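Local structure of dihydrodipicolinate reductase N-terminus domain-containing protein (6IAQ) at residues A[106-111]-A[139-144]; A[16-21]-A[305-310]; A[160-165]-A[285-290]. The protein binds NADP and probably acts as an amine dehydrogenase, catalysing the asymmetric reductive amination of ketones. All coordinates share one frame; numbering follows the deposited sequence.

Interaction 1. Residues A[106-111]-A[139-144]; sequences LSEEML and GYQDTF. With NAP (NADP nicotinamide-adenine-dinucleotide phosphate), chain F; EDO (1,2-ethanediol), chain E.
L106 and G139 bring the two backbones closest, 5.2 Å between their CA atoms, and the chains then part to 7.5 Å between the CA atoms of L111 and D142. Residues 106-111 leave a strand and curl with helical angles from E108, whereas 139-144 turn into a helix; no direct hydrogen bond joins them. G139, with phi 122°, takes a backbone shape that suits a glycine, and L106 lays CD2 3.6 Å from its CA. The nicotinamide amide of NADP bridges the segments. Its N7N donates to L106 O and, at 2.9 Å, to Q141 OE1, while its O7N accepts from Y140 N at 2.9 Å, so three bonds fix the rotation of the carboxamide. Q141 suits this place because its amide can both accept and donate: a bend at chi2 (97°) brings OE1 to the cofactor, and NE2 gives its hydrogens to two waters that form further bridges, one bound to S107 O and the other to E108 O. Beside these polar groups, L111 CD2 packs 3.7 Å from Q141 CB, the two side chains running past each other in opposite directions. E108 turns its carboxylate to the ribose, where OE2 accepts from NAP O2D (2.8 Å) and also from an ethanediol, probably from the crystallisation liquor, with OE1 held by S84. Around this cofactor site, helix 203-215 touches L111 through V207, helix 302-312 packs on Y140, and L106 continues the backbone bonding of its strand to I80.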
loop_
_atom_site.group_PDB
_atom_site.type_symbol
_atom_site.label_atom_id
_atom_site.label_comp_id
_atom_site.label_asym_id
_atom_site.label_seq_id
_atom_site.Cartn_x
_atom_site.Cartn_y
_atom_site.Cartn_z
ATOM N N LEU A 106 -10.159 3.406 -17.952
ATOM C CA LEU A 106 -10.940 3.368 -16.689
ATOM C C LEU A 106 -11.893 2.191 -16.692
ATOM O O LEU A 106 -12.536 2.001 -15.641
ATOM C CB LEU A 106 -11.700 4.687 -16.518
ATOM C CG LEU A 106 -10.816 5.886 -16.232
ATOM C CD1 LEU A 106 -11.665 7.089 -15.932
ATOM C CD2 LEU A 106 -9.788 5.580 -15.135
ATOM N N SER A 107 -12.044 1.441 -17.807
ATOM C CA SER A 107 -13.015 0.322 -17.867
ATOM C C SER A 107 -12.872 -0.561 -16.611
ATOM O O SER A 107 -11.826 -1.175 -16.450
ATOM C CB SER A 107 -12.889 -0.479 -19.141
ATOM O OG SER A 107 -13.284 0.313 -20.259
ATOM N N GLU A 108 -13.917 -0.648 -15.778
ATOM C CA GLU A 108 -13.853 -1.328 -14.458
ATOM C C GLU A 108 -13.564 -2.816 -14.684
ATOM O O GLU A 108 -12.820 -3.410 -13.902
ATOM C CB GLU A 108 -15.133 -1.096 -13.635
ATOM C CG GLU A 108 -15.265 0.337 -13.132
ATOM C CD GLU A 108 -16.004 1.303 -14.031
ATOM O OE1 GLU A 108 -16.102 1.011 -15.256
ATOM O OE2 GLU A 108 -16.447 2.364 -13.518
ATOM N N GLU A 109 -14.148 -3.420 -15.719
ATOM C CA GLU A 109 -13.934 -4.863 -15.986
ATOM C C GLU A 109 -12.476 -5.097 -16.412
ATOM O O GLU A 109 -11.922 -6.165 -16.080
ATOM C CB GLU A 109 -14.958 -5.408 -16.985
ATOM C CG GLU A 109 -14.931 -6.909 -17.020
ATOM C CD GLU A 109 -15.808 -7.573 -18.066
ATOM O OE1 GLU A 109 -16.578 -6.855 -18.747
ATOM O OE2 GLU A 109 -15.707 -8.806 -18.190
ATOM N N MET A 110 -11.830 -4.116 -17.052
ATOM C CA MET A 110 -10.433 -4.279 -17.526
ATOM C C MET A 110 -9.470 -4.297 -16.323
ATOM O O MET A 110 -8.298 -4.600 -16.527
ATOM C CB MET A 110 -10.036 -3.165 -18.498
ATOM C CG MET A 110 -10.360 -3.482 -19.954
ATOM S SD MET A 110 -9.377 -4.897 -20.574
ATOM C CE MET A 110 -7.747 -4.173 -20.638
ATOM N N LEU A 111 -9.927 -3.983 -15.103
ATOM C CA LEU A 111 -9.044 -4.055 -13.900
ATOM C C LEU A 111 -8.419 -5.451 -13.847
ATOM O O LEU A 111 -7.169 -5.555 -13.590
ATOM C CB LEU A 111 -9.860 -3.769 -12.635
ATOM C CG LEU A 111 -9.056 -3.793 -11.333
ATOM C CD1 LEU A 111 -8.160 -2.579 -11.231
ATOM C CD2 LEU A 111 -10.012 -3.901 -10.146
ATOM N N GLY A 139 -7.691 3.111 -12.675
ATOM C CA GLY A 139 -8.693 3.988 -12.049
ATOM C C GLY A 139 -8.632 3.881 -10.539
ATOM O O GLY A 139 -7.524 3.512 -9.977
ATOM N N TYR A 140 -9.761 4.185 -9.893
ATOM C CA TYR A 140 -9.842 4.297 -8.410
ATOM C C TYR A 140 -9.359 2.988 -7.768
ATOM O O TYR A 140 -8.569 3.013 -6.786
ATOM C CB TYR A 140 -11.270 4.627 -7.972
ATOM C CG TYR A 140 -11.407 4.594 -6.466
ATOM C CD1 TYR A 140 -10.752 5.530 -5.682
ATOM C CD2 TYR A 140 -12.089 3.570 -5.838
ATOM C CE1 TYR A 140 -10.795 5.474 -4.306
ATOM C CE2 TYR A 140 -12.186 3.523 -4.457
ATOM C CZ TYR A 140 -11.517 4.465 -3.693
ATOM O OH TYR A 140 -11.599 4.409 -2.331
ATOM N N GLN A 141 -9.804 1.864 -8.308
ATOM C CA GLN A 141 -9.659 0.516 -7.685
ATOM C C GLN A 141 -8.177 0.159 -7.545
ATOM O O GLN A 141 -7.847 -0.625 -6.617
ATOM C CB GLN A 141 -10.354 -0.599 -8.468
ATOM C CG GLN A 141 -11.657 -0.208 -9.173
ATOM C CD GLN A 141 -11.357 0.118 -10.613
ATOM O OE1 GLN A 141 -10.619 1.066 -10.880
ATOM N NE2 GLN A 141 -11.787 -0.762 -11.526
ATOM N N ASP A 142 -7.323 0.657 -8.440
ATOM C CA ASP A 142 -5.906 0.225 -8.611
ATOM C C ASP A 142 -5.219 0.169 -7.220
ATOM O O ASP A 142 -4.730 -0.893 -6.831
ATOM C CB ASP A 142 -5.225 1.174 -9.589
ATOM C CG ASP A 142 -3.782 0.904 -9.954
ATOM O OD1 ASP A 142 -3.051 0.298 -9.130
ATOM O OD2 ASP A 142 -3.388 1.355 -11.072
ATOM N N THR A 143 -5.183 1.287 -6.515
ATOM C CA THR A 143 -4.633 1.388 -5.144
ATOM C C THR A 143 -5.671 0.941 -4.112
ATOM O O THR A 143 -5.364 0.034 -3.313
ATOM C CB THR A 143 -4.125 2.794 -4.854
ATOM O OG1 THR A 143 -3.117 3.121 -5.785
ATOM C CG2 THR A 143 -3.564 2.908 -3.462
ATOM N N PHE A 144 -6.867 1.535 -4.095
ATOM C CA PHE A 144 -7.746 1.512 -2.887
ATOM C C PHE A 144 -8.471 0.184 -2.723
ATOM O O PHE A 144 -8.843 -0.116 -1.583
ATOM C CB PHE A 144 -8.690 2.709 -2.910
ATOM C CG PHE A 144 -7.945 4.007 -2.738
ATOM C CD1 PHE A 144 -7.464 4.388 -1.493
ATOM C CD2 PHE A 144 -7.656 4.805 -3.836
ATOM C CE1 PHE A 144 -6.763 5.579 -1.353
ATOM C CE2 PHE A 144 -6.928 5.971 -3.698
ATOM C CZ PHE A 144 -6.462 6.354 -2.456
HETATM P PA NAP F . -19.139 10.272 -19.210
HETATM O O1A NAP F . -19.006 11.627 -18.694
HETATM O O2A NAP F . -20.487 9.665 -19.701
HETATM O O5B NAP F . -18.043 10.140 -20.413
HETATM C C5B NAP F . -18.061 9.070 -21.368
HETATM C C4B NAP F . -17.468 9.592 -22.670
HETATM O O4B NAP F . -17.383 8.562 -23.652
HETATM C C3B NAP F . -18.261 10.752 -23.331
HETATM O O3B NAP F . -17.266 11.774 -23.579
HETATM C C2B NAP F . -18.776 10.222 -24.666
HETATM O O2B NAP F . -18.696 11.177 -25.747
HETATM C C1B NAP F . -17.712 9.201 -24.928
HETATM N N9A NAP F . -18.032 8.107 -25.843
HETATM C C8A NAP F . -19.010 7.183 -25.765
HETATM N N7A NAP F . -18.859 6.323 -26.779
HETATM C C5A NAP F . -17.729 6.665 -27.443
HETATM C C6A NAP F . -16.944 6.177 -28.605
HETATM N N6A NAP F . -17.332 5.110 -29.291
HETATM N N1A NAP F . -15.843 6.840 -28.956
HETATM C C2A NAP F . -15.384 7.924 -28.297
HETATM N N3A NAP F . -16.027 8.443 -27.226
HETATM C C4A NAP F . -17.188 7.850 -26.826
HETATM O O3 NAP F . -18.603 9.157 -18.127
HETATM P PN NAP F . -17.282 9.338 -17.140
HETATM O O1N NAP F . -17.653 9.735 -15.745
HETATM O O2N NAP F . -16.220 10.127 -17.821
HETATM O O5D NAP F . -16.983 7.768 -17.176
HETATM C C5D NAP F . -16.493 7.032 -18.303
HETATM C C4D NAP F . -16.259 5.572 -18.034
HETATM O O4D NAP F . -15.177 5.469 -17.050
HETATM C C3D NAP F . -17.497 4.901 -17.509
HETATM O O3D NAP F . -17.701 3.616 -18.068
HETATM C C2D NAP F . -17.207 4.785 -16.006
HETATM O O2D NAP F . -17.966 3.705 -15.447
HETATM C C1D NAP F . -15.659 4.623 -16.010
HETATM N N1N NAP F . -15.059 5.038 -14.729
HETATM C C2N NAP F . -14.230 4.198 -14.140
HETATM C C3N NAP F . -13.693 4.526 -12.903
HETATM C C7N NAP F . -12.700 3.617 -12.214
HETATM O O7N NAP F . -12.408 3.918 -11.057
HETATM N N7N NAP F . -12.143 2.570 -12.850
HETATM C C4N NAP F . -14.031 5.746 -12.318
HETATM C C5N NAP F . -14.903 6.618 -12.962
HETATM C C6N NAP F . -15.393 6.220 -14.181
HETATM P P2B NAP F . -19.525 12.543 -25.746
HETATM O O1X NAP F . -18.974 13.432 -24.669
HETATM O O2X NAP F . -19.140 13.218 -27.061
HETATM O O3X NAP F . -20.938 11.968 -25.604
HETATM C C1 EDO E . -16.464 3.772 -9.990
HETATM O O1 EDO E . -15.967 2.779 -10.842
HETATM C C2 EDO E . -15.611 3.879 -8.775
HETATM O O2 EDO E . -14.514 4.767 -8.969
HETATM O O HOH W 1 -10.360 -0.575 -14.162
HETATM O O HOH W 2 -13.403 -3.042 -11.141
#

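Interaction 2. Residues A[16-21]-A[305-310]; sequences GAMNSI and TTCTQM. With NAP (NADP nicotinamide-adenine-dinucleotide phosphate), chain F.
The phosphate-binding turn and first helix of the Rossmann fold bring M18 and I21 against C307 of helix 302-312. The short helical segments 17-21 and 305-310 approach to 9.4 Å between axes and cross at -57°. C307, a small apolar residue, suits a place between two helices: its SG lies 3.7 Å from M18 SD and 3.8 Å from I21 CB, so the sulfur touches a thioether and a branched chain on two adjoining sides. The bend at chi2 (-54°) brings M18 SD to it, and this SD also meets the methyl CG2 of T306, the two side chains crossing at about a right angle. At the far end, M310 CE comes 3.8 Å from N19 OD1. The amide nitrogen of N19 is taken by G14 O and V79 O, whereas OD1 is buried with no polar partner in the model.

G16 occupies the N-cap position, and its O accepts from S20 N and S20 OG on opposite faces of the carbonyl plane. The next two amides grip the pyrophosphate: A17 N donates to NAP O1A (2.9 Å) and M18 N to NAP O2N (2.9 Å). T306 meets the other end of the cofactor. With chi1 at -70°, its CG2 stands anti to the backbone N and comes to one side of the nicotinamide plane, beyond the ring's rim, 3.2 Å from C4N, while OG1 is tied back to T302 O.

Chemically, the helix-to-helix contact is mostly apolar, with no hydrogen bond across it, and two backbone N-H groups at the helix start are given to the phosphates, whose negative charge the helix N terminus probably helps to offset. Because C4N is the hydride-carrying carbon, a methyl shielding it from this side is consistent with transfer on the other, without proving it.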
loop_
_atom_site.group_PDB
_atom_site.type_symbol
_atom_site.label_atom_id
_atom_site.label_comp_id
_atom_site.label_asym_id
_atom_site.label_seq_id
_atom_site.Cartn_x
_atom_site.Cartn_y
_atom_site.Cartn_z
ATOM N N GLY A 16 -15.351 13.089 -21.500
ATOM C CA GLY A 16 -16.491 13.203 -20.583
ATOM C C GLY A 16 -16.050 13.711 -19.243
ATOM O O GLY A 16 -15.017 14.429 -19.172
ATOM N N ALA A 17 -16.775 13.362 -18.188
ATOM C CA ALA A 17 -16.493 13.890 -16.830
ATOM C C ALA A 17 -15.042 13.541 -16.436
ATOM O O ALA A 17 -14.306 14.441 -15.946
ATOM C CB ALA A 17 -17.487 13.324 -15.844
ATOM N N MET A 18 -14.619 12.296 -16.638
ATOM C CA MET A 18 -13.280 11.856 -16.153
ATOM C C MET A 18 -12.172 12.386 -17.085
ATOM O O MET A 18 -11.218 12.996 -16.571
ATOM C CB MET A 18 -13.180 10.335 -15.991
ATOM C CG MET A 18 -14.088 9.790 -14.853
ATOM S SD MET A 18 -13.830 10.599 -13.264
ATOM C CE MET A 18 -15.039 11.923 -13.274
ATOM N N ASN A 19 -12.284 12.221 -18.395
ATOM C CA ASN A 19 -11.186 12.655 -19.312
ATOM C C ASN A 19 -11.046 14.172 -19.302
ATOM O O ASN A 19 -9.930 14.640 -19.580
ATOM C CB ASN A 19 -11.257 12.050 -20.707
ATOM C CG ASN A 19 -10.371 10.831 -20.827
ATOM O OD1 ASN A 19 -9.607 10.538 -19.900
ATOM N ND2 ASN A 19 -10.461 10.110 -21.940
ATOM N N SER A 20 -12.081 14.924 -18.928
ATOM C CA SER A 20 -11.941 16.387 -18.772
ATOM C C SER A 20 -10.923 16.665 -17.661
ATOM O O SER A 20 -10.052 17.514 -17.859
ATOM C CB SER A 20 -13.262 17.066 -18.525
ATOM O OG SER A 20 -14.119 16.870 -19.658
ATOM N N ILE A 21 -11.005 15.942 -16.546
ATOM C CA ILE A 21 -10.065 16.122 -15.397
ATOM C C ILE A 21 -8.690 15.606 -15.839
ATOM O O ILE A 21 -7.668 16.280 -15.580
ATOM C CB ILE A 21 -10.583 15.392 -14.140
ATOM C CG1 ILE A 21 -11.958 15.911 -13.720
ATOM C CG2 ILE A 21 -9.577 15.512 -13.007
ATOM C CD1 ILE A 21 -12.670 15.063 -12.676
ATOM N N THR A 305 -8.835 10.593 -7.463
ATOM C CA THR A 305 -7.831 9.495 -7.506
ATOM C C THR A 305 -8.188 8.508 -8.628
ATOM O O THR A 305 -7.304 7.720 -9.036
ATOM C CB THR A 305 -7.639 8.804 -6.152
ATOM O OG1 THR A 305 -8.866 8.186 -5.745
ATOM C CG2 THR A 305 -7.145 9.752 -5.074
ATOM N N THR A 306 -9.406 8.517 -9.157
ATOM C CA THR A 306 -9.682 7.805 -10.426
ATOM C C THR A 306 -8.707 8.341 -11.487
ATOM O O THR A 306 -8.020 7.556 -12.187
ATOM C CB THR A 306 -11.126 8.006 -10.883
ATOM O OG1 THR A 306 -12.008 7.319 -10.010
ATOM C CG2 THR A 306 -11.353 7.544 -12.303
ATOM N N CYS A 307 -8.612 9.654 -11.572
ATOM C CA CYS A 307 -7.913 10.380 -12.676
ATOM C C CYS A 307 -6.402 10.377 -12.410
ATOM O O CYS A 307 -5.649 10.066 -13.342
ATOM C CB CYS A 307 -8.505 11.776 -12.794
ATOM S SG CYS A 307 -10.254 11.682 -13.257
ATOM N N THR A 308 -5.971 10.654 -11.172
ATOM C CA THR A 308 -4.525 10.666 -10.802
ATOM C C THR A 308 -3.938 9.281 -11.019
ATOM O O THR A 308 -2.809 9.202 -11.495
ATOM C CB THR A 308 -4.252 11.077 -9.353
ATOM O OG1 THR A 308 -4.886 10.126 -8.479
ATOM C CG2 THR A 308 -4.688 12.500 -9.111
ATOM N N GLN A 309 -4.676 8.215 -10.718
ATOM C CA GLN A 309 -4.096 6.863 -10.856
ATOM C C GLN A 309 -3.896 6.528 -12.332
ATOM O O GLN A 309 -2.807 6.025 -12.667
ATOM C CB GLN A 309 -4.911 5.855 -10.069
ATOM C CG GLN A 309 -4.693 6.025 -8.568
ATOM C CD GLN A 309 -5.489 5.013 -7.801
ATOM O OE1 GLN A 309 -5.037 3.902 -7.567
ATOM N NE2 GLN A 309 -6.692 5.393 -7.428
ATOM N N MET A 310 -4.876 6.802 -13.197
ATOM C CA MET A 310 -4.711 6.537 -14.650
ATOM C C MET A 310 -3.532 7.363 -15.166
ATOM O O MET A 310 -2.730 6.830 -15.910
ATOM C CB MET A 310 -5.976 6.858 -15.467
ATOM C CG MET A 310 -5.773 6.561 -16.943
ATOM S SD MET A 310 -7.332 6.267 -17.863
ATOM C CE MET A 310 -7.991 7.916 -17.667
HETATM P PA NAP F . -19.139 10.272 -19.210
HETATM O O1A NAP F . -19.006 11.627 -18.694
HETATM O O2A NAP F . -20.487 9.665 -19.701
HETATM O O5B NAP F . -18.043 10.140 -20.413
HETATM C C5B NAP F . -18.061 9.070 -21.368
HETATM C C4B NAP F . -17.468 9.592 -22.670
HETATM O O4B NAP F . -17.383 8.562 -23.652
HETATM C C3B NAP F . -18.261 10.752 -23.331
HETATM O O3B NAP F . -17.266 11.774 -23.579
HETATM C C2B NAP F . -18.776 10.222 -24.666
HETATM O O2B NAP F . -18.696 11.177 -25.747
HETATM C C1B NAP F . -17.712 9.201 -24.928
HETATM N N9A NAP F . -18.032 8.107 -25.843
HETATM C C8A NAP F . -19.010 7.183 -25.765
HETATM N N7A NAP F . -18.859 6.323 -26.779
HETATM C C5A NAP F . -17.729 6.665 -27.443
HETATM C C6A NAP F . -16.944 6.177 -28.605
HETATM N N6A NAP F . -17.332 5.110 -29.291
HETATM N N1A NAP F . -15.843 6.840 -28.956
HETATM C C2A NAP F . -15.384 7.924 -28.297
HETATM N N3A NAP F . -16.027 8.443 -27.226
HETATM C C4A NAP F . -17.188 7.850 -26.826
HETATM O O3 NAP F . -18.603 9.157 -18.127
HETATM P PN NAP F . -17.282 9.338 -17.140
HETATM O O1N NAP F . -17.653 9.735 -15.745
HETATM O O2N NAP F . -16.220 10.127 -17.821
HETATM O O5D NAP F . -16.983 7.768 -17.176
HETATM C C5D NAP F . -16.493 7.032 -18.303
HETATM C C4D NAP F . -16.259 5.572 -18.034
HETATM O O4D NAP F . -15.177 5.469 -17.050
HETATM C C3D NAP F . -17.497 4.901 -17.509
HETATM O O3D NAP F . -17.701 3.616 -18.068
HETATM C C2D NAP F . -17.207 4.785 -16.006
HETATM O O2D NAP F . -17.966 3.705 -15.447
HETATM C C1D NAP F . -15.659 4.623 -16.010
HETATM N N1N NAP F . -15.059 5.038 -14.729
HETATM C C2N NAP F . -14.230 4.198 -14.140
HETATM C C3N NAP F . -13.693 4.526 -12.903
HETATM C C7N NAP F . -12.700 3.617 -12.214
HETATM O O7N NAP F . -12.408 3.918 -11.057
HETATM N N7N NAP F . -12.143 2.570 -12.850
HETATM C C4N NAP F . -14.031 5.746 -12.318
HETATM C C5N NAP F . -14.903 6.618 -12.962
HETATM C C6N NAP F . -15.393 6.220 -14.181
HETATM P P2B NAP F . -19.525 12.543 -25.746
HETATM O O1X NAP F . -18.974 13.432 -24.669
HETATM O O2X NAP F . -19.140 13.218 -27.061
HETATM O O3X NAP F . -20.938 11.968 -25.604
#

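Interaction 3. Residues A[160-165]-A[285-290]; sequences DTVRGK and WTIEGE
G164 and W285 form the tight end of this strand pair. The bare backbone of the glycine lets the indole lie flat across it, with G164 CA 3.4 Å from the centroid of the six-membered ring and 13° off its normal, a CH-pi contact over the face. V162 comes to the ring from another side, its CG1 near the ring plane and 3.9 Å from W285 CE3. This apolar face, which also carries I287, is covered by helix 141-153 through I149, L152 and M153; the indole NE1 is satisfied by N283.

The backbones are antiparallel neighbours in the mixed sheet of the C-terminal part, strand 158-169 being bonded to 265-273 along its other edge. R163 and T286 make a hydrogen-bonded pair, R163 N to T286 O and T286 N to R163 O, each 2.8 Å. V162 with I287 is a non-hydrogen-bonded pair. At the end, D160 N (2.8 Å) and T161 N (3.1 Å) share E288 O, a classic beta bulge in which one residue faces two, just where both chains turn a corner.

The other face is looser and polar, as suits long charged chains near solvent. R163, bent at chi2 and chi3, swings its guanidinium back to E288, whose chain is extended beyond CG, and NH1 meets OE1 at 2.6 Å in a salt bridge. The guanidinium and carboxylate planes stand 76° apart, with OE2 over a guanidinium face instead of paired side by side with it. That same OE2 lies 3.5 Å from T161 CB, since T161 and E288 run alongside each other.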
loop_
_atom_site.group_PDB
_atom_site.type_symbol
_atom_site.label_atom_id
_atom_site.label_comp_id
_atom_site.label_asym_id
_atom_site.label_seq_id
_atom_site.Cartn_x
_atom_site.Cartn_y
_atom_site.Cartn_z
ATOM N N ASP A 160 -8.273 -15.350 7.620
ATOM C CA ASP A 160 -9.566 -16.062 7.510
ATOM C C ASP A 160 -10.443 -15.339 6.487
ATOM O O ASP A 160 -10.924 -15.998 5.571
ATOM C CB ASP A 160 -10.265 -16.155 8.864
ATOM C CG ASP A 160 -9.432 -16.911 9.886
ATOM O OD1 ASP A 160 -8.735 -17.844 9.481
ATOM O OD2 ASP A 160 -9.449 -16.510 11.071
ATOM N N THR A 161 -10.639 -14.031 6.657
ATOM C CA THR A 161 -11.563 -13.226 5.830
ATOM C C THR A 161 -10.942 -11.866 5.513
ATOM O O THR A 161 -10.473 -11.180 6.448
ATOM C CB THR A 161 -12.900 -13.025 6.536
ATOM O OG1 THR A 161 -13.304 -14.305 7.007
ATOM C CG2 THR A 161 -13.973 -12.499 5.610
ATOM N N VAL A 162 -11.025 -11.468 4.247
ATOM C CA VAL A 162 -10.782 -10.072 3.788
ATOM C C VAL A 162 -12.140 -9.485 3.398
ATOM O O VAL A 162 -12.802 -10.059 2.494
ATOM C CB VAL A 162 -9.783 -10.020 2.622
ATOM C CG1 VAL A 162 -9.518 -8.578 2.200
ATOM C CG2 VAL A 162 -8.485 -10.733 2.967
ATOM N N ARG A 163 -12.544 -8.391 4.062
ATOM C CA ARG A 163 -13.862 -7.761 3.864
ATOM C C ARG A 163 -13.661 -6.287 3.500
ATOM O O ARG A 163 -12.977 -5.569 4.252
ATOM C CB ARG A 163 -14.735 -7.899 5.119
ATOM C CG ARG A 163 -15.146 -9.321 5.448
ATOM C CD ARG A 163 -16.579 -9.384 5.943
ATOM N NE ARG A 163 -16.624 -9.140 7.366
ATOM C CZ ARG A 163 -16.802 -10.084 8.295
ATOM N NH1 ARG A 163 -16.823 -9.742 9.573
ATOM N NH2 ARG A 163 -16.963 -11.356 7.955
ATOM N N GLY A 164 -14.270 -5.864 2.396
ATOM C CA GLY A 164 -14.260 -4.466 1.951
ATOM C C GLY A 164 -15.656 -3.901 1.879
ATOM O O GLY A 164 -16.614 -4.640 1.541
ATOM N N LYS A 165 -15.757 -2.612 2.165
ATOM C CA LYS A 165 -17.004 -1.838 2.097
ATOM C C LYS A 165 -16.652 -0.511 1.442
ATOM O O LYS A 165 -15.708 0.149 1.917
ATOM C CB LYS A 165 -17.635 -1.648 3.482
ATOM C CG LYS A 165 -19.043 -1.081 3.432
ATOM C CD LYS A 165 -19.788 -1.024 4.758
ATOM C CE LYS A 165 -19.197 -0.025 5.728
ATOM N NZ LYS A 165 -20.234 0.627 6.571
ATOM N N TRP A 285 -11.803 -1.521 5.044
ATOM C CA TRP A 285 -11.395 -2.933 4.872
ATOM C C TRP A 285 -10.993 -3.526 6.226
ATOM O O TRP A 285 -10.313 -2.859 7.021
ATOM C CB TRP A 285 -10.264 -3.067 3.867
ATOM C CG TRP A 285 -10.713 -2.734 2.485
ATOM C CD1 TRP A 285 -10.981 -1.491 2.000
ATOM C CD2 TRP A 285 -10.980 -3.658 1.423
ATOM N NE1 TRP A 285 -11.327 -1.585 0.677
ATOM C CE2 TRP A 285 -11.387 -2.896 0.308
ATOM C CE3 TRP A 285 -10.908 -5.045 1.290
ATOM C CZ2 TRP A 285 -11.729 -3.479 -0.920
ATOM C CZ3 TRP A 285 -11.262 -5.621 0.090
ATOM C CH2 TRP A 285 -11.658 -4.843 -1.003
ATOM N N THR A 286 -11.449 -4.741 6.458
ATOM C CA THR A 286 -11.115 -5.545 7.657
ATOM C C THR A 286 -10.489 -6.842 7.172
ATOM O O THR A 286 -10.999 -7.429 6.214
ATOM C CB THR A 286 -12.365 -5.815 8.488
ATOM O OG1 THR A 286 -12.914 -4.556 8.873
ATOM C CG2 THR A 286 -12.080 -6.689 9.688
ATOM N N ILE A 287 -9.411 -7.246 7.829
ATOM C CA ILE A 287 -8.879 -8.634 7.727
ATOM C C ILE A 287 -9.103 -9.322 9.070
ATOM O O ILE A 287 -8.621 -8.803 10.088
ATOM C CB ILE A 287 -7.414 -8.619 7.302
ATOM C CG1 ILE A 287 -7.254 -7.894 5.964
ATOM C CG2 ILE A 287 -6.863 -10.032 7.241
ATOM C CD1 ILE A 287 -5.814 -7.767 5.515
ATOM N N GLU A 288 -9.881 -10.399 9.066
ATOM C CA GLU A 288 -10.054 -11.296 10.238
ATOM C C GLU A 288 -9.038 -12.424 10.103
ATOM O O GLU A 288 -8.987 -13.080 9.043
ATOM C CB GLU A 288 -11.489 -11.817 10.329
ATOM C CG GLU A 288 -12.488 -10.696 10.560
ATOM C CD GLU A 288 -13.941 -11.110 10.401
ATOM O OE1 GLU A 288 -14.794 -10.513 11.059
ATOM O OE2 GLU A 288 -14.216 -12.013 9.604
ATOM N N GLY A 289 -8.214 -12.590 11.129
ATOM C CA GLY A 289 -7.204 -13.659 11.156
ATOM C C GLY A 289 -6.244 -13.409 12.286
ATOM O O GLY A 289 -6.684 -12.879 13.310
ATOM N N GLU A 290 -4.981 -13.728 12.072
ATOM C CA GLU A 290 -3.883 -13.423 13.007
ATOM C C GLU A 290 -2.963 -12.438 12.299
ATOM O O GLU A 290 -2.283 -12.805 11.344
ATOM C CB GLU A 290 -3.177 -14.727 13.399
ATOM C CG GLU A 290 -2.054 -14.535 14.413
ATOM C CD GLU A 290 -1.243 -15.772 14.779
ATOM O OE1 GLU A 290 -1.733 -16.914 14.542
ATOM O OE2 GLU A 290 -0.099 -15.590 15.284
#

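From the N terminus, residues 16-21 come first, and interaction 2 closes the longest loop when the chain returns at 305-310. The other two contacts are nested within it and follow each other in series: interaction 1 closes at 139-144 before interaction 3 opens at 160-165, and none cross. Helix 141-153 leads from the former into strand 158-169 of the latter, with F144 O packing near W285 NE1. Interactions 1 and 2 meet directly, Q309 probably hydrogen-bonding Y140 O and T143 N, and both touch the cofactor and the second subunit. Interaction 2 ties the Rossmann part to helix 302-312, interaction 1 the loop after strand 102-105 to helix 141-153, and interaction 3 pairs two strands of the mixed sheet.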